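Local coordinates for protein 4-amino-4-deoxychorismate lyase (Legionella pneumophila, PDB 3LUL) that belongs to the class IV aminotransferase family, of fold-type IV, and carries covalently bound pyridoxal phosphate, at residues L72-K75 with I76-D79; G200-R203 with A204-I207; V245-D249 with N250-E254. One frame throughout, in Å; residues are numbered along the deposited sequence. Where two conformers were deposited one is given.

Contact 1 of 3, residues L72-K75 with I76-D79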
loop_
_atom_site.group_PDB
_atom_site.type_symbol
_atom_site.label_atom_id
_atom_site.label_comp_id
_atom_site.label_asym_id
_atom_site.label_seq_id
_atom_site.Cartn_x
_atom_site.Cartn_y
_atom_site.Cartn_z
ATOM N N LEU B 72 -7.842 -25.646 2.326
ATOM C CA LEU B 72 -7.937 -25.458 0.872
ATOM C C LEU B 72 -8.849 -26.514 0.266
ATOM O O LEU B 72 -9.743 -26.189 -0.525
ATOM C CB LEU B 72 -6.566 -25.486 0.178
ATOM C CG LEU B 72 -5.509 -24.447 0.615
ATOM C CD1 LEU B 72 -4.130 -24.740 -0.033
ATOM C CD2 LEU B 72 -6.001 -23.034 0.250
ATOM N N ILE B 73 -8.663 -27.768 0.678
ATOM C CA ILE B 73 -9.472 -28.870 0.139
ATOM C C ILE B 73 -10.931 -28.671 0.511
ATOM O O ILE B 73 -11.803 -28.860 -0.336
ATOM C CB ILE B 73 -8.966 -30.253 0.595
ATOM C CG1 ILE B 73 -7.566 -30.539 0.028
ATOM C CG2 ILE B 73 -9.947 -31.376 0.157
ATOM C CD1 ILE B 73 -7.447 -30.551 -1.479
ATOM N N GLN B 74 -11.208 -28.240 1.744
ATOM C CA GLN B 74 -12.596 -28.103 2.183
ATOM C C GLN B 74 -13.313 -26.984 1.437
ATOM O O GLN B 74 -14.500 -27.099 1.166
ATOM C CB GLN B 74 -12.722 -27.914 3.702
ATOM C CG GLN B 74 -12.461 -29.210 4.535
ATOM C CD GLN B 74 -13.227 -30.472 4.044
ATOM O OE1 GLN B 74 -12.621 -31.511 3.779
ATOM N NE2 GLN B 74 -14.555 -30.376 3.933
ATOM N N LYS B 75 -12.571 -25.933 1.077
ATOM C CA LYS B 75 -13.088 -24.842 0.253
ATOM C C LYS B 75 -13.387 -25.267 -1.176
ATOM O O LYS B 75 -14.471 -24.962 -1.694
ATOM C CB LYS B 75 -12.124 -23.652 0.290
ATOM C CG LYS B 75 -12.577 -22.592 1.229
ATOM C CD LYS B 75 -13.552 -21.691 0.498
ATOM C CE LYS B 75 -14.523 -21.077 1.438
ATOM N NZ LYS B 75 -15.245 -19.959 0.798
ATOM N N ILE B 76 -12.452 -25.982 -1.804
ATOM C CA ILE B 76 -12.619 -26.548 -3.155
ATOM C C ILE B 76 -13.825 -27.477 -3.251
ATOM O O ILE B 76 -14.663 -27.364 -4.175
ATOM C CB ILE B 76 -11.329 -27.329 -3.585
ATOM C CG1 ILE B 76 -10.162 -26.352 -3.853
ATOM C CG2 ILE B 76 -11.563 -28.285 -4.772
ATOM C CD1 ILE B 76 -8.785 -27.012 -3.653
ATOM N N GLN B 77 -13.915 -28.393 -2.291
ATOM C CA GLN B 77 -15.047 -29.310 -2.199
ATOM C C GLN B 77 -16.387 -28.599 -1.974
ATOM O O GLN B 77 -17.385 -28.886 -2.667
ATOM C CB GLN B 77 -14.790 -30.337 -1.097
ATOM C CG GLN B 77 -13.757 -31.377 -1.516
ATOM C CD GLN B 77 -13.502 -32.435 -0.442
ATOM O OE1 GLN B 77 -14.101 -32.407 0.640
ATOM N NE2 GLN B 77 -12.597 -33.364 -0.737
ATOM N N LYS B 78 -16.411 -27.646 -1.040
ATOM C CA LYS B 78 -17.648 -26.952 -0.716
ATOM C C LYS B 78 -18.131 -26.121 -1.900
ATOM O O LYS B 78 -19.315 -26.079 -2.179
ATOM C CB LYS B 78 -17.466 -26.083 0.517
ATOM C CG LYS B 78 -18.749 -25.427 1.026
ATOM C CD LYS B 78 -18.469 -24.122 1.799
ATOM C CE LYS B 78 -17.984 -24.375 3.229
ATOM N NZ LYS B 78 -17.404 -23.127 3.857
ATOM N N ASP B 79 -17.212 -25.460 -2.589
ATOM C CA ASP B 79 -17.552 -24.602 -3.721
ATOM C C ASP B 79 -17.541 -25.327 -5.069
ATOM O O ASP B 79 -17.692 -24.688 -6.110
ATOM C CB ASP B 79 -16.577 -23.425 -3.756
ATOM C CG ASP B 79 -16.680 -22.528 -2.515
ATOM O OD1 ASP B 79 -17.561 -22.753 -1.652
ATOM O OD2 ASP B 79 -15.865 -21.582 -2.396
HETATM O O HOH W 1 -15.249 -18.959 -1.554
#
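Lys75 and Asp79, one helical turn apart, are joined at three levels: through the backbone, through a long salt bridge and through a water molecule. Asp79 N donates to Lys75 O at 2.9 Å, a bond in the closing turn of the helix, where Asp79 is the first residue to depart from helical backbone angles. The side chain of Lys75 bends at its second torsion (chi2 -85°) and then runs nearly straight, which carries NZ over to the carboxylate of Asp79. NZ and Asp79 OD2 stay 3.6 Å apart, a long ion pair, with CD of the lysine passing almost as near to the same oxygen. The water makes up the difference: it accepts from Lys75 NZ at 2.6 Å and donates to Asp79 OD2. That oxygen is also gripped by the hydroxyl of Thr112, on strand 106-113, so the polar pair ties the end of helix 65-78 to the sheet beside it.

The turn is an ordinary alpha-helical one, its i to i+4 ladder continuing with Ile76 N to Leu72 O, Gln77 N to Ile73 O and Lys78 N to Gln74 O. On its buried side Ile76 lays CG1 and CD1 against the carbonyl of Leu72, both carbons 3.4 Å from Leu72 O. Its CD1 also comes to 4.4 Å from CD1 of Ile73, a loose apolar touch. Ile76 and Leu72 both rest on Ile86 of strand 84-91, and Pro40 meets Leu72, Ile73 and Ile76 together, so this face packs on the five-stranded sheet of the N-terminal half. On the more exposed flank, Gln77 stretches out beyond CG, and its amide passes over the methyl branch of Ile73, with NE2 at 3.4 Å from CG2.

Contact 2 of 3, residues G200-R203 with A204-I207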
loop_
_atom_site.group_PDB
_atom_site.type_symbol
_atom_site.label_atom_id
_atom_site.label_comp_id
_atom_site.label_asym_id
_atom_site.label_seq_id
_atom_site.Cartn_x
_atom_site.Cartn_y
_atom_site.Cartn_z
ATOM N N GLY B 200 8.498 -14.665 -7.145
ATOM C CA GLY B 200 7.349 -15.473 -7.528
ATOM C C GLY B 200 7.618 -16.964 -7.408
ATOM O O GLY B 200 8.768 -17.456 -7.596
ATOM N N ILE B 201 6.547 -17.686 -7.082
ATOM C CA ILE B 201 6.600 -19.149 -7.041
ATOM C C ILE B 201 6.779 -19.707 -8.459
ATOM O O ILE B 201 7.492 -20.679 -8.646
ATOM C CB ILE B 201 5.348 -19.744 -6.364
ATOM C CG1 ILE B 201 5.407 -19.433 -4.845
ATOM C CG2 ILE B 201 5.210 -21.275 -6.573
ATOM C CD1 ILE B 201 4.072 -19.602 -4.137
ATOM N N THR B 202 6.098 -19.116 -9.432
ATOM C CA THR B 202 6.133 -19.635 -10.789
ATOM C C THR B 202 7.521 -19.417 -11.346
ATOM O O THR B 202 8.114 -20.323 -11.937
ATOM C CB THR B 202 5.013 -19.024 -11.672
ATOM O OG1 THR B 202 3.757 -19.091 -10.981
ATOM C CG2 THR B 202 4.858 -19.786 -12.988
ATOM N N ARG B 203 8.043 -18.217 -11.121
ATOM C CA ARG B 203 9.431 -17.847 -11.439
ATOM C C ARG B 203 10.411 -18.862 -10.870
ATOM O O ARG B 203 11.286 -19.352 -11.567
ATOM C CB ARG B 203 9.727 -16.446 -10.868
ATOM C CG ARG B 203 11.190 -15.994 -10.883
ATOM C CD ARG B 203 11.426 -14.708 -10.072
ATOM N NE ARG B 203 12.808 -14.221 -10.189
ATOM C CZ ARG B 203 13.873 -14.725 -9.540
ATOM N NH1 ARG B 203 13.755 -15.738 -8.701
ATOM N NH2 ARG B 203 15.079 -14.234 -9.772
ATOM N N ALA B 204 10.271 -19.160 -9.577
ATOM C CA ALA B 204 11.149 -20.134 -8.905
ATOM C C ALA B 204 11.069 -21.531 -9.533
ATOM O O ALA B 204 12.100 -22.205 -9.718
ATOM C CB ALA B 204 10.786 -20.209 -7.400
ATOM N N ARG B 205 9.846 -21.974 -9.841
ATOM C CA ARG B 205 9.623 -23.292 -10.476
ATOM C C ARG B 205 10.269 -23.352 -11.854
ATOM O O ARG B 205 10.899 -24.346 -12.215
ATOM C CB ARG B 205 8.131 -23.610 -10.613
ATOM C CG ARG B 205 7.398 -23.919 -9.283
ATOM C CD ARG B 205 5.896 -23.881 -9.529
ATOM N NE ARG B 205 5.540 -24.817 -10.597
ATOM C CZ ARG B 205 4.489 -24.708 -11.416
ATOM N NH1 ARG B 205 3.608 -23.720 -11.302
ATOM N NH2 ARG B 205 4.297 -25.641 -12.352
ATOM N N LEU B 206 10.121 -22.275 -12.611
ATOM C CA LEU B 206 10.675 -22.197 -13.960
ATOM C C LEU B 206 12.208 -22.293 -13.923
ATOM O O LEU B 206 12.810 -23.046 -14.680
ATOM C CB LEU B 206 10.204 -20.904 -14.636
ATOM C CG LEU B 206 10.456 -20.725 -16.122
ATOM C CD1 LEU B 206 9.463 -19.741 -16.657
ATOM C CD2 LEU B 206 11.885 -20.294 -16.424
ATOM N N ILE B 207 12.829 -21.542 -13.018
ATOM C CA ILE B 207 14.280 -21.609 -12.825
ATOM C C ILE B 207 14.742 -23.037 -12.478
ATOM O O ILE B 207 15.701 -23.523 -13.058
ATOM C CB ILE B 207 14.762 -20.569 -11.784
ATOM C CG1 ILE B 207 14.567 -19.155 -12.337
ATOM C CG2 ILE B 207 16.250 -20.757 -11.436
ATOM C CD1 ILE B 207 14.694 -18.059 -11.295
HETATM O O HOH W 2 3.183 -21.425 -9.756
#
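The start of helix 201-212, with Gly200 at the N-cap position, forms part of the cofactor's phosphate site, and its first turn sets Arg203 beside Ile207. The isoleucine follows the arginine chain outward from the helix. Ile207 CD1 sits over one face of the Arg203 guanidinium, displaced toward its rim, and lies 3.6 Å from NH1. Arg203 reaches this place because its chain is extended from CG to NE, with CG anti to the backbone N (chi1 170°). Its NH2 forms a salt bridge with Glu219 and a hydrogen bond to Pro191 O, which hold the flat group in position.

Within the beta-alpha-beta unit of strand 187-190, this helix and strand 217-219, the N-terminal end of the helix meets the pyridoxal phosphate carried by the modified lysine at position 141. Ile201 N and Thr202 OG1 both hydrogen-bond to its phosphate oxygens. The same Thr202 OG1 accepts from a water at 2.7 Å; that water accepts in turn from Arg205 NH1 at 2.8 Å, and it lies in the guanidinium plane, at the edge of the group. Arg205 CD passes 4.0 Å from Ile201 CG2, and beyond a bend at its third torsion NH2 pairs with Asp270.

Contact 3 of 3, residues V245-D249 with N250-E254; sequences VLSLD and NIIFE
Phe253 lays its ring obliquely along strand 241-248, CD2 at 4.2 Å from Val245 CG1 and CE2 at 4.1 Å from Leu248 CB. With CG anti to the carbonyl carbon (chi1 -56°), the ring is directed toward the turn, past Ser247 CA to Leu248 N. Ile227 of helix 224-228 and Val233 also touch its side chain. In one of the two conformers of Ile252, CG2 comes to 3.9 Å from Leu246 CD1, the two side chains extending together from their arms, a touch that stays tentative. Ser247 and Ile252 form a non-hydrogen-bonded antiparallel pair.

The two segments form a tight beta hairpin closed by a type II' turn from Leu248 to Ile251. Leu248 N donates to Ile251 O at 2.9 Å, whereas the return bond, Ile251 N to Leu248 O, is bent and weak. Farther from the turn, Phe253 N donates to Leu246 O at 2.8 Å, almost straight at 175°. Ser247 OG instead bonds Arg123, and Asp249 turns to Ser126 and Lys224. The hairpin therefore divides its chemistry: main-chain bonds and apolar contacts join its two arms, while the side chains of Ser247 and Asp249 tie it to strand 122-131 and, through Lys224, to helix 224-228.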
loop_
_atom_site.group_PDB
_atom_site.type_symbol
_atom_site.label_atom_id
_atom_site.label_comp_id
_atom_site.label_asym_id
_atom_site.label_seq_id
_atom_site.Cartn_x
_atom_site.Cartn_y
_atom_site.Cartn_z
ATOM N N VAL B 245 4.354 -11.900 -24.279
ATOM C CA VAL B 245 4.343 -10.432 -24.400
ATOM C C VAL B 245 4.501 -10.023 -25.868
ATOM O O VAL B 245 5.456 -10.402 -26.534
ATOM C CB VAL B 245 5.433 -9.783 -23.525
ATOM C CG1 VAL B 245 5.532 -8.242 -23.772
ATOM C CG2 VAL B 245 5.177 -10.072 -22.036
ATOM N N LEU B 246 3.523 -9.270 -26.356
ATOM C CA LEU B 246 3.502 -8.767 -27.726
ATOM C C LEU B 246 4.324 -7.503 -27.863
ATOM O O LEU B 246 4.978 -7.302 -28.879
ATOM C CB LEU B 246 2.063 -8.513 -28.203
ATOM C CG LEU B 246 1.874 -7.912 -29.617
ATOM C CD1 LEU B 246 2.531 -8.753 -30.705
ATOM C CD2 LEU B 246 0.392 -7.728 -29.915
ATOM N N SER B 247 4.307 -6.649 -26.852
ATOM C CA SER B 247 4.958 -5.356 -26.963
ATOM C C SER B 247 5.249 -4.701 -25.632
ATOM O O SER B 247 4.529 -4.932 -24.666
ATOM C CB SER B 247 4.119 -4.394 -27.812
ATOM O OG SER B 247 2.831 -4.134 -27.244
ATOM N N LEU B 248 6.273 -3.837 -25.632
ATOM C CA LEU B 248 6.564 -2.911 -24.531
ATOM C C LEU B 248 6.659 -1.508 -25.144
ATOM O O LEU B 248 7.516 -1.280 -25.995
ATOM C CB LEU B 248 7.879 -3.253 -23.836
ATOM C CG LEU B 248 8.353 -2.249 -22.767
ATOM C CD1 LEU B 248 7.323 -2.067 -21.589
ATOM C CD2 LEU B 248 9.734 -2.609 -22.275
ATOM N N ASP B 249 5.791 -0.589 -24.708
ATOM C CA ASP B 249 5.755 0.774 -25.265
ATOM C C ASP B 249 5.625 0.660 -26.796
ATOM O O ASP B 249 4.719 -0.020 -27.285
ATOM C CB ASP B 249 7.004 1.536 -24.789
ATOM C CG ASP B 249 7.121 1.576 -23.270
ATOM O OD1 ASP B 249 6.098 1.851 -22.618
ATOM O OD2 ASP B 249 8.233 1.382 -22.722
ATOM N N ASN B 250 6.537 1.261 -27.541
ATOM C CA ASN B 250 6.510 1.149 -29.005
ATOM C C ASN B 250 7.462 0.094 -29.573
ATOM O O ASN B 250 8.137 0.317 -30.572
ATOM C CB ASN B 250 6.770 2.496 -29.652
ATOM C CG ASN B 250 8.183 3.003 -29.440
ATOM O OD1 ASN B 250 8.655 3.135 -28.301
ATOM N ND2 ASN B 250 8.866 3.314 -30.551
ATOM N N ILE B 251 7.483 -1.082 -28.971
ATOM C CA ILE B 251 8.386 -2.134 -29.422
ATOM C C ILE B 251 7.586 -3.425 -29.476
ATOM O O ILE B 251 7.041 -3.854 -28.456
ATOM C CB ILE B 251 9.613 -2.245 -28.494
ATOM C CG1 ILE B 251 10.361 -0.899 -28.450
ATOM C CG2 ILE B 251 10.563 -3.356 -28.972
ATOM C CD1 ILE B 251 10.815 -0.484 -27.109
ATOM N N ILE B 252 7.497 -4.003 -30.673
ATOM C CA ILE B 252 6.765 -5.239 -30.921
ATOM C C ILE B 252 7.775 -6.380 -30.922
ATOM O O ILE B 252 8.839 -6.254 -31.535
ATOM C CB ILE B 252 6.052 -5.208 -32.301
ATOM C CG1 ILE B 252 5.260 -3.909 -32.480
ATOM C CG2 ILE B 252 5.114 -6.390 -32.452
ATOM C CD1 ILE B 252 4.102 -3.779 -31.530
ATOM N N PHE B 253 7.428 -7.486 -30.265
ATOM C CA PHE B 253 8.224 -8.696 -30.232
ATOM C C PHE B 253 7.546 -9.846 -30.969
ATOM O O PHE B 253 6.312 -9.930 -31.033
ATOM C CB PHE B 253 8.402 -9.149 -28.782
ATOM C CG PHE B 253 8.995 -8.094 -27.887
ATOM C CD1 PHE B 253 10.344 -7.789 -27.975
ATOM C CD2 PHE B 253 8.214 -7.444 -26.949
ATOM C CE1 PHE B 253 10.905 -6.828 -27.157
ATOM C CE2 PHE B 253 8.759 -6.495 -26.128
ATOM C CZ PHE B 253 10.117 -6.171 -26.256
ATOM N N GLU B 254 8.371 -10.756 -31.488
ATOM C CA GLU B 254 7.907 -12.083 -31.842
ATOM C C GLU B 254 7.445 -12.785 -30.553
ATOM O O GLU B 254 8.170 -12.782 -29.552
ATOM C CB GLU B 254 9.040 -12.876 -32.513
ATOM C CG GLU B 254 8.729 -14.334 -32.773
ATOM C CD GLU B 254 7.463 -14.523 -33.591
ATOM O OE1 GLU B 254 7.410 -14.017 -34.743
ATOM O OE2 GLU B 254 6.523 -15.167 -33.078
HETATM O O HOH W 3 7.702 -12.116 -26.936
#

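In chain order, the three contacts follow one another, each closing before the next opens. Contact 1 ends helix 65-78, which packs on the five-stranded sheet of the early strands. Contact 2 opens helix 201-212, packed against strands of the larger mixed sheet, and contact 3 turns the end of strand 241-248 back into the short strand 251-252, forming a hairpin at the margin of that sheet. Centres of contacts 1 and 3 are about 40 Å apart, on opposite sides of the chain's centre; contact 2 lies about 26 Å from contact 1 and 23 Å from contact 3. Contact 2 hydrogen-bonds to the cofactor's phosphate, while contacts 1 and 3 lie about 22 Å from the chain's centre.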